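Local coordinates for protein beta-galactosidase/beta-glucuronidase (Faecalibacterium prausnitzii L2-6, PDB 6MVF) that binds flavin mononucleotide and acts as a beta-glucuronidase of glycosyl hydrolase family 2, at residues 34-39 with 52-57; 64-69 with 539-544; 151-156 with 359-364. All coordinates share one frame; numbering follows the deposited sequence. Where two conformers were deposited one is given.

Contact 1: residues 34-39 with 52-57; sequences WTLRFP and HTWNAV
Within the N-terminal sugar-binding beta sandwich of this family 2 glycosyl hydrolase, Leu36, near the end of strand 34-37, and Phe38, just past it, meet His52 and Trp54 of the loop that leads toward strand 70-78. The main event is an edge-to-face (T-shaped) pair: the edge of the Phe38 ring is directed at a face of the Trp54 indole, with the planes at 82° and the Phe38 ring 5.3 Å from the five-membered ring, centre to centre. Phe38 CE2 hangs over the rim of that face, 3.9 Å from Trp54 CD2. The neighbouring Phe38 CZ points at Trp54 CB, 3.7 Å away and close to the phenyl plane. Trp54 CG lies between the backbone N and the carbonyl carbon (chi1 62°), which turns the indole so that one face is offered to the phenyl edge. A serine in place of Phe38 would remove this edge and probably leave the indole face without its aromatic partner and a gap beside Trp54 CB. Beside the pair, Leu36 CD2 comes obliquely against the imidazole, 3.4 Å from His52 CE1. No hydrogen bond crosses between the segments. His52 ND1 and Trp54 NE1 are bonded elsewhere, to Tyr73 OH and Leu67 O. The loop itself is shaped by a type I turn from Thr53 to Ala56 and by an ST turn, in which Asn55 N donates to Thr53 OG1 over 3.0 Å. Strand 34-37 runs antiparallel between strands 46-48 and 70-78 in the six-stranded sheet, and Trp54 is packed further against Tyr73 of strand 70-78 and Val138 of strand 131-139.

Contact 2: residues 64-69 with 539-544; sequences GSYLRT and GCAARS
Tyr66 and Ala541 carry this contact, a phenol ring set obliquely against a methyl group. Ala541 CB points toward segment 64-69 and lies next to one side of the ring, 3.3 Å from Tyr66 CD1 and 4.0 Å from Tyr66 CE1. The chi1 of 63° sets the Tyr66 ring between its own backbone N and carbonyl carbon and turns it toward the alanine. The same methyl also abuts the backbone, with Ser65 O 3.9 Å from Ala541 CB. At the far end of the ring, Tyr66 OH accepts a hydrogen bond from Phe155 N, which anchors that end of the phenol. Ala541 is held out at a corner of its chain: a type I turn runs from Cys540 to Arg543, closed by Arg543 N donating to Cys540 O over 3.0 Å, and the short strands 538-540 and 543-545 flank it. Since 538-540 follows 529-532, the last strand of the TIM barrel, the contact joins the sugar-binding domain to a long loop at the C-terminal end of a barrel strand, where TIM barrels characteristically carry their elaborations.

Contact 3: residues 151-156 with 359-364; sequences ADFTFY and PFISVF
Ile361 meets Ala151 and Phe153 with CG1 anti to its backbone N (chi1 -175°), on the branch that ends in CD1 against Ala151. Phe153, with chi1 71°, has its ring between the backbone N and the carbonyl carbon, and its edge comes round to the isoleucine. Ile361 CD1 makes the nearest approach, 4.0 Å from Ala151 CB, and Ile361 CG2 adds a contact with Ala151 CB at 4.2 Å. CD1 also sits near the plane of the phenyl ring, at a looser 4.5 Å from Phe153 CE1. A face of Phe153 is covered within its own segment by Phe155 CE1, while His302 and Tyr337 bring further rings to Phe153. Both backbones are sharply bent here. An inverse gamma turn centred on Asp152, with a weak bond from Phe153 N to Ala151 O, folds the chain so that both flanking side chains meet Ile361, and Val363 N donates to Ile361 O over 2.8 Å in the loop that follows barrel strand 353-357. Nearby, Phe360 of that loop pairs edge-to-face with Tyr147. With no hydrogen bond between them, segments 151-156 and 359-364 meet by dispersion and burial of hydrocarbon, an attachment that depends on shape rather than on bond direction.

Overall arrangement
Contact 1 stays within the sugar-binding domain, whereas contacts 2 and 3 join that domain to two different loops of the TIM barrel. Contacts 1 and 3 are buried; contact 2 is partly exposed. All three are apolar where their segments meet, but aromatic pairing appears only in contact 1, while in contacts 2 and 3 a methyl group meets a ring or another methyl. Polar links run between them instead: Asn55 ND2 of contact 1 bonds to Leu67 O of contact 2, Ala541 N to Thr154 OG1, and Arg543 of contact 2 forms a salt bridge with Asp152 of contact 3. Segment 151-156 also touches contact 1, where Tyr156 packs on Thr53 and Asn55.

Contact 1: residues 34-39 with 52-57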
loop_
_atom_site.group_PDB
_atom_site.type_symbol
_atom_site.label_atom_id
_atom_site.label_comp_id
_atom_site.label_asym_id
_atom_site.label_seq_id
_atom_site.Cartn_x
_atom_site.Cartn_y
_atom_site.Cartn_z
ATOM N N TRP A 34 -13.997 -23.906 2.037
ATOM C CA TRP A 34 -14.418 -24.965 2.936
ATOM C C TRP A 34 -15.925 -25.141 2.861
ATOM O O TRP A 34 -16.677 -24.173 2.691
ATOM C CB TRP A 34 -14.017 -24.668 4.394
ATOM C CG TRP A 34 -12.547 -24.598 4.632
ATOM C CD1 TRP A 34 -11.731 -23.515 4.431
ATOM C CD2 TRP A 34 -11.704 -25.648 5.126
ATOM N NE1 TRP A 34 -10.440 -23.831 4.773
ATOM C CE2 TRP A 34 -10.395 -25.130 5.206
ATOM C CE3 TRP A 34 -11.932 -26.968 5.521
ATOM C CZ2 TRP A 34 -9.319 -25.890 5.662
ATOM C CZ3 TRP A 34 -10.860 -27.725 5.971
ATOM C CH2 TRP A 34 -9.572 -27.184 6.038
ATOM N N THR A 35 -16.358 -26.385 3.011
ATOM C CA THR A 35 -17.748 -26.694 3.286
ATOM C C THR A 35 -17.858 -27.209 4.707
ATOM O O THR A 35 -17.088 -28.088 5.112
ATOM C CB THR A 35 -18.284 -27.726 2.303
ATOM O OG1 THR A 35 -18.023 -27.255 0.988
ATOM C CG2 THR A 35 -19.785 -27.889 2.473
ATOM N N LEU A 36 -18.790 -26.638 5.463
ATOM C CA LEU A 36 -19.099 -27.080 6.815
ATOM C C LEU A 36 -20.392 -27.880 6.786
ATOM O O LEU A 36 -21.443 -27.343 6.424
ATOM C CB LEU A 36 -19.241 -25.890 7.758
ATOM C CG LEU A 36 -19.614 -26.251 9.188
ATOM C CD1 LEU A 36 -18.569 -27.177 9.768
ATOM C CD2 LEU A 36 -19.730 -25.005 10.012
ATOM N N ARG A 37 -20.312 -29.156 7.152
ATOM C CA ARG A 37 -21.486 -30.001 7.333
ATOM C C ARG A 37 -21.666 -30.321 8.811
ATOM O O ARG A 37 -20.725 -30.237 9.611
ATOM C CB ARG A 37 -21.383 -31.307 6.533
ATOM C CG ARG A 37 -21.321 -31.111 5.045
ATOM C CD ARG A 37 -21.079 -32.422 4.341
ATOM N NE ARG A 37 -21.073 -32.247 2.896
ATOM C CZ ARG A 37 -19.973 -32.183 2.160
ATOM N NH1 ARG A 37 -18.793 -32.290 2.742
ATOM N NH2 ARG A 37 -20.049 -32.009 0.847
ATOM N N PHE A 38 -22.898 -30.685 9.164
ATOM C CA PHE A 38 -23.250 -31.091 10.526
ATOM C C PHE A 38 -23.863 -32.481 10.470
ATOM O O PHE A 38 -25.032 -32.631 10.075
ATOM C CB PHE A 38 -24.213 -30.091 11.162
ATOM C CG PHE A 38 -23.568 -28.778 11.524
ATOM C CD1 PHE A 38 -23.537 -27.730 10.619
ATOM C CD2 PHE A 38 -22.975 -28.596 12.767
ATOM C CE1 PHE A 38 -22.931 -26.517 10.946
ATOM C CE2 PHE A 38 -22.368 -27.385 13.098
ATOM C CZ PHE A 38 -22.344 -26.350 12.177
ATOM N N PRO A 39 -23.117 -33.524 10.852
ATOM C CA PRO A 39 -23.628 -34.899 10.691
ATOM C C PRO A 39 -24.938 -35.177 11.415
ATOM O O PRO A 39 -25.728 -35.987 10.924
ATOM C CB PRO A 39 -22.489 -35.763 11.248
ATOM C CG PRO A 39 -21.287 -34.922 11.140
ATOM C CD PRO A 39 -21.743 -33.501 11.372
ATOM N N HIS A 52 -13.363 -19.259 11.362
ATOM C CA HIS A 52 -14.784 -19.550 11.404
ATOM C C HIS A 52 -15.188 -20.202 12.715
ATOM O O HIS A 52 -14.474 -21.043 13.267
ATOM C CB HIS A 52 -15.195 -20.460 10.242
ATOM C CG HIS A 52 -16.647 -20.803 10.258
ATOM N ND1 HIS A 52 -17.132 -21.949 10.850
ATOM C CD2 HIS A 52 -17.729 -20.118 9.812
ATOM C CE1 HIS A 52 -18.449 -21.966 10.747
ATOM N NE2 HIS A 52 -18.836 -20.867 10.121
ATOM N N THR A 53 -16.353 -19.809 13.199
ATOM C CA THR A 53 -17.043 -20.555 14.233
ATOM C C THR A 53 -18.514 -20.616 13.873
ATOM O O THR A 53 -19.071 -19.645 13.360
ATOM C CB THR A 53 -16.891 -19.928 15.619
ATOM O OG1 THR A 53 -17.738 -20.637 16.537
ATOM C CG2 THR A 53 -17.260 -18.436 15.597
ATOM N N TRP A 54 -19.148 -21.754 14.144
ATOM C CA TRP A 54 -20.593 -21.826 13.951
ATOM C C TRP A 54 -21.368 -21.160 15.094
ATOM O O TRP A 54 -22.590 -21.033 14.995
ATOM C CB TRP A 54 -21.032 -23.292 13.744
ATOM C CG TRP A 54 -20.765 -24.227 14.910
ATOM C CD1 TRP A 54 -21.484 -24.322 16.087
ATOM C CD2 TRP A 54 -19.711 -25.197 15.007
ATOM N NE1 TRP A 54 -20.923 -25.282 16.910
ATOM C CE2 TRP A 54 -19.839 -25.833 16.275
ATOM C CE3 TRP A 54 -18.666 -25.584 14.154
ATOM C CZ2 TRP A 54 -18.968 -26.842 16.697
ATOM C CZ3 TRP A 54 -17.802 -26.586 14.572
ATOM C CH2 TRP A 54 -17.958 -27.205 15.837
ATOM N N ASN A 55 -20.690 -20.693 16.153
ATOM C CA ASN A 55 -21.347 -20.019 17.271
ATOM C C ASN A 55 -21.216 -18.499 17.206
ATOM O O ASN A 55 -21.459 -17.826 18.213
ATOM C CB ASN A 55 -20.804 -20.522 18.618
ATOM C CG ASN A 55 -21.038 -22.015 18.838
ATOM O OD1 ASN A 55 -20.114 -22.769 19.181
ATOM N ND2 ASN A 55 -22.274 -22.448 18.627
ATOM N N ALA A 56 -20.851 -17.947 16.044
ATOM C CA ALA A 56 -20.555 -16.518 15.951
ATOM C C ALA A 56 -21.751 -15.659 16.319
ATOM O O ALA A 56 -21.582 -14.538 16.803
ATOM C CB ALA A 56 -20.095 -16.164 14.543
ATOM N N VAL A 57 -22.963 -16.141 16.077
ATOM C CA VAL A 57 -24.171 -15.413 16.439
ATOM C C VAL A 57 -24.857 -16.030 17.658
ATOM O O VAL A 57 -25.112 -15.335 18.642
ATOM C CB VAL A 57 -25.134 -15.301 15.238
ATOM C CG1 VAL A 57 -26.411 -14.581 15.634
ATOM C CG2 VAL A 57 -24.429 -14.575 14.109
#

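Contact 2: residues 64-69 with 539-544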
loop_
_atom_site.group_PDB
_atom_site.type_symbol
_atom_site.label_atom_id
_atom_site.label_comp_id
_atom_site.label_asym_id
_atom_site.label_seq_id
_atom_site.Cartn_x
_atom_site.Cartn_y
_atom_site.Cartn_z
ATOM N N GLY A 64 -30.662 -18.269 24.315
ATOM C CA GLY A 64 -30.830 -19.092 25.499
ATOM C C GLY A 64 -29.807 -20.199 25.621
ATOM O O GLY A 64 -29.517 -20.682 26.720
ATOM N N SER A 65 -29.259 -20.606 24.480
ATOM C CA SER A 65 -28.287 -21.684 24.394
ATOM C C SER A 65 -27.302 -21.319 23.284
ATOM O O SER A 65 -27.298 -20.184 22.794
ATOM C CB SER A 65 -29.020 -23.010 24.149
ATOM O OG SER A 65 -28.122 -24.105 24.072
ATOM N N TYR A 66 -26.453 -22.279 22.895
ATOM C CA TYR A 66 -25.677 -22.209 21.656
ATOM C C TYR A 66 -25.354 -23.624 21.201
ATOM O O TYR A 66 -25.163 -24.526 22.025
ATOM C CB TYR A 66 -24.378 -21.392 21.802
ATOM C CG TYR A 66 -23.335 -21.925 22.782
ATOM C CD1 TYR A 66 -23.412 -21.641 24.144
ATOM C CD2 TYR A 66 -22.252 -22.671 22.339
ATOM C CE1 TYR A 66 -22.452 -22.102 25.037
ATOM C CE2 TYR A 66 -21.284 -23.138 23.233
ATOM C CZ TYR A 66 -21.395 -22.850 24.579
ATOM O OH TYR A 66 -20.437 -23.309 25.454
ATOM N N LEU A 67 -25.286 -23.814 19.879
ATOM C CA LEU A 67 -25.156 -25.160 19.327
ATOM C C LEU A 67 -23.802 -25.747 19.710
ATOM O O LEU A 67 -22.755 -25.288 19.236
ATOM C CB LEU A 67 -25.338 -25.138 17.810
ATOM C CG LEU A 67 -25.007 -26.423 17.025
ATOM C CD1 LEU A 67 -25.884 -27.604 17.437
ATOM C CD2 LEU A 67 -25.092 -26.169 15.522
ATOM N N ARG A 68 -23.816 -26.761 20.572
ATOM C CA ARG A 68 -22.633 -27.565 20.853
ATOM C C ARG A 68 -22.821 -28.921 20.185
ATOM O O ARG A 68 -23.858 -29.566 20.378
ATOM C CB ARG A 68 -22.393 -27.713 22.359
ATOM C CG ARG A 68 -22.421 -26.369 23.106
ATOM C CD ARG A 68 -22.100 -26.523 24.588
ATOM N NE ARG A 68 -20.806 -27.179 24.735
ATOM C CZ ARG A 68 -20.149 -27.315 25.879
ATOM N NH1 ARG A 68 -20.676 -26.840 27.004
ATOM N NH2 ARG A 68 -18.965 -27.925 25.889
ATOM N N THR A 69 -21.834 -29.332 19.382
ATOM C CA THR A 69 -21.977 -30.496 18.508
ATOM C C THR A 69 -20.712 -30.740 17.696
ATOM O O THR A 69 -19.679 -30.103 17.923
ATOM C CB THR A 69 -23.149 -30.324 17.541
ATOM O OG1 THR A 69 -23.442 -31.577 16.909
ATOM C CG2 THR A 69 -22.822 -29.258 16.464
ATOM N N GLY A 539 -19.152 -12.308 25.164
ATOM C CA GLY A 539 -20.315 -13.175 25.006
ATOM C C GLY A 539 -20.391 -14.320 26.012
ATOM O O GLY A 539 -19.428 -15.072 26.192
ATOM N N CYS A 540 -21.527 -14.423 26.700
ATOM C CA CYS A 540 -21.818 -15.607 27.519
ATOM C C CYS A 540 -23.271 -16.007 27.311
ATOM O O CYS A 540 -24.178 -15.360 27.847
ATOM C CB CYS A 540 -21.540 -15.395 29.008
ATOM S SG CYS A 540 -21.561 -17.016 29.909
ATOM N N ALA A 541 -23.475 -17.095 26.566
ATOM C CA ALA A 541 -24.821 -17.530 26.180
ATOM C C ALA A 541 -25.773 -17.690 27.365
ATOM O O ALA A 541 -26.972 -17.416 27.226
ATOM C CB ALA A 541 -24.742 -18.844 25.403
ATOM N N ALA A 542 -25.257 -18.090 28.540
ATOM C CA ALA A 542 -26.071 -18.362 29.725
ATOM C C ALA A 542 -26.572 -17.117 30.459
ATOM O O ALA A 542 -27.472 -17.253 31.288
ATOM C CB ALA A 542 -25.289 -19.227 30.720
ATOM N N ARG A 543 -26.038 -15.924 30.192
ATOM C CA ARG A 543 -26.390 -14.743 30.983
ATOM C C ARG A 543 -27.750 -14.168 30.611
ATOM O O ARG A 543 -28.103 -14.072 29.434
ATOM C CB ARG A 543 -25.354 -13.634 30.809
ATOM C CG ARG A 543 -24.059 -13.870 31.532
ATOM C CD ARG A 543 -24.135 -13.358 32.934
ATOM N NE ARG A 543 -22.862 -13.575 33.595
ATOM C CZ ARG A 543 -22.442 -12.887 34.640
ATOM N NH1 ARG A 543 -23.197 -11.913 35.141
ATOM N NH2 ARG A 543 -21.254 -13.164 35.162
ATOM N N SER A 544 -28.483 -13.711 31.625
ATOM C CA SER A 544 -29.685 -12.911 31.397
ATOM C C SER A 544 -29.897 -12.039 32.625
ATOM O O SER A 544 -30.248 -12.552 33.688
ATOM C CB SER A 544 -30.903 -13.800 31.121
ATOM O OG SER A 544 -32.072 -13.019 30.907
#

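Contact 3: residues 151-156 with 359-364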
loop_
_atom_site.group_PDB
_atom_site.type_symbol
_atom_site.label_atom_id
_atom_site.label_comp_id
_atom_site.label_asym_id
_atom_site.label_seq_id
_atom_site.Cartn_x
_atom_site.Cartn_y
_atom_site.Cartn_z
ATOM N N ALA A 151 -17.794 -22.393 32.882
ATOM C CA ALA A 151 -17.219 -21.057 32.866
ATOM C C ALA A 151 -18.249 -20.052 32.372
ATOM O O ALA A 151 -19.235 -20.404 31.722
ATOM C CB ALA A 151 -15.956 -21.002 32.000
ATOM N N ASP A 152 -17.996 -18.787 32.698
ATOM C CA ASP A 152 -18.853 -17.672 32.299
ATOM C C ASP A 152 -18.355 -17.089 30.980
ATOM O O ASP A 152 -17.898 -15.951 30.915
ATOM C CB ASP A 152 -18.876 -16.612 33.399
ATOM C CG ASP A 152 -19.803 -15.430 33.081
ATOM O OD1 ASP A 152 -20.913 -15.664 32.574
ATOM O OD2 ASP A 152 -19.440 -14.268 33.370
ATOM N N PHE A 153 -18.406 -17.907 29.932
ATOM C CA PHE A 153 -18.101 -17.454 28.580
ATOM C C PHE A 153 -18.371 -18.595 27.619
ATOM O O PHE A 153 -18.243 -19.772 27.975
ATOM C CB PHE A 153 -16.650 -16.927 28.405
ATOM C CG PHE A 153 -15.570 -17.987 28.449
ATOM C CD1 PHE A 153 -15.026 -18.398 29.658
ATOM C CD2 PHE A 153 -15.062 -18.534 27.278
ATOM C CE1 PHE A 153 -14.008 -19.363 29.707
ATOM C CE2 PHE A 153 -14.046 -19.501 27.315
ATOM C CZ PHE A 153 -13.525 -19.921 28.535
ATOM N N THR A 154 -18.746 -18.216 26.403
ATOM C CA THR A 154 -19.140 -19.164 25.369
ATOM C C THR A 154 -17.943 -19.946 24.813
ATOM O O THR A 154 -16.863 -19.394 24.575
ATOM C CB THR A 154 -19.858 -18.394 24.259
ATOM O OG1 THR A 154 -20.946 -17.670 24.837
ATOM C CG2 THR A 154 -20.386 -19.327 23.182
ATOM N N PHE A 155 -18.151 -21.250 24.609
ATOM C CA PHE A 155 -17.163 -22.133 23.989
ATOM C C PHE A 155 -17.455 -22.197 22.498
ATOM O O PHE A 155 -18.010 -23.170 21.983
ATOM C CB PHE A 155 -17.209 -23.538 24.584
ATOM C CG PHE A 155 -17.143 -23.586 26.074
ATOM C CD1 PHE A 155 -16.654 -22.514 26.814
ATOM C CD2 PHE A 155 -17.563 -24.714 26.738
ATOM C CE1 PHE A 155 -16.605 -22.574 28.196
ATOM C CE2 PHE A 155 -17.517 -24.776 28.102
ATOM C CZ PHE A 155 -17.037 -23.710 28.838
ATOM N N TYR A 156 -17.078 -21.138 21.795
ATOM C CA TYR A 156 -17.295 -21.068 20.354
ATOM C C TYR A 156 -16.635 -22.252 19.660
ATOM O O TYR A 156 -15.434 -22.485 19.829
ATOM C CB TYR A 156 -16.728 -19.759 19.813
ATOM C CG TYR A 156 -17.268 -18.499 20.442
ATOM C CD1 TYR A 156 -18.504 -17.970 20.051
ATOM C CD2 TYR A 156 -16.528 -17.812 21.409
ATOM C CE1 TYR A 156 -18.996 -16.804 20.620
ATOM C CE2 TYR A 156 -17.013 -16.641 21.983
ATOM C CZ TYR A 156 -18.239 -16.141 21.576
ATOM O OH TYR A 156 -18.702 -14.981 22.131
ATOM N N PRO A 359 -7.182 -22.986 30.394
ATOM C CA PRO A 359 -8.573 -22.965 30.892
ATOM C C PRO A 359 -8.879 -24.021 31.948
ATOM O O PRO A 359 -9.919 -24.672 31.895
ATOM C CB PRO A 359 -9.400 -23.205 29.622
ATOM C CG PRO A 359 -8.501 -24.034 28.775
ATOM C CD PRO A 359 -7.085 -23.600 29.062
ATOM N N PHE A 360 -7.977 -24.202 32.909
ATOM C CA PHE A 360 -8.216 -25.027 34.097
ATOM C C PHE A 360 -9.096 -24.219 35.057
ATOM O O PHE A 360 -8.624 -23.534 35.968
ATOM C CB PHE A 360 -6.872 -25.412 34.705
ATOM C CG PHE A 360 -6.953 -26.430 35.795
ATOM C CD1 PHE A 360 -8.091 -27.214 35.953
ATOM C CD2 PHE A 360 -5.880 -26.590 36.684
ATOM C CE1 PHE A 360 -8.153 -28.154 36.971
ATOM C CE2 PHE A 360 -5.933 -27.518 37.708
ATOM C CZ PHE A 360 -7.065 -28.303 37.856
ATOM N N ILE A 361 -10.409 -24.279 34.833
ATOM C CA ILE A 361 -11.319 -23.274 35.371
ATOM C C ILE A 361 -12.475 -23.915 36.141
ATOM O O ILE A 361 -13.070 -24.904 35.695
ATOM C CB ILE A 361 -11.850 -22.366 34.238
ATOM C CG1 ILE A 361 -12.720 -21.233 34.787
ATOM C CG2 ILE A 361 -12.590 -23.172 33.196
ATOM C CD1 ILE A 361 -12.652 -19.963 33.938
ATOM N N SER A 362 -12.773 -23.341 37.315
ATOM C CA SER A 362 -14.034 -23.484 38.048
ATOM C C SER A 362 -14.196 -24.792 38.812
ATOM O O SER A 362 -14.388 -24.767 40.031
ATOM C CB SER A 362 -15.236 -23.333 37.120
ATOM O OG SER A 362 -15.596 -21.980 36.965
ATOM N N VAL A 363 -14.158 -25.921 38.105
ATOM C CA VAL A 363 -14.606 -27.217 38.612
ATOM C C VAL A 363 -13.551 -28.253 38.267
ATOM O O VAL A 363 -13.360 -28.582 37.092
ATOM C CB VAL A 363 -15.959 -27.635 38.019
ATOM C CG1 VAL A 363 -16.256 -29.080 38.396
ATOM C CG2 VAL A 363 -17.077 -26.683 38.460
ATOM N N PHE A 364 -12.885 -28.788 39.282
ATOM C CA PHE A 364 -11.902 -29.830 39.036
ATOM C C PHE A 364 -12.603 -31.109 38.600
ATOM O O PHE A 364 -13.595 -31.528 39.210
ATOM C CB PHE A 364 -11.068 -30.084 40.288
ATOM C CG PHE A 364 -10.105 -31.209 40.138
ATOM C CD1 PHE A 364 -8.910 -31.025 39.455
ATOM C CD2 PHE A 364 -10.393 -32.460 40.665
ATOM C CE1 PHE A 364 -8.013 -32.066 39.310
ATOM C CE2 PHE A 364 -9.502 -33.505 40.517
ATOM C CZ PHE A 364 -8.308 -33.309 39.837
#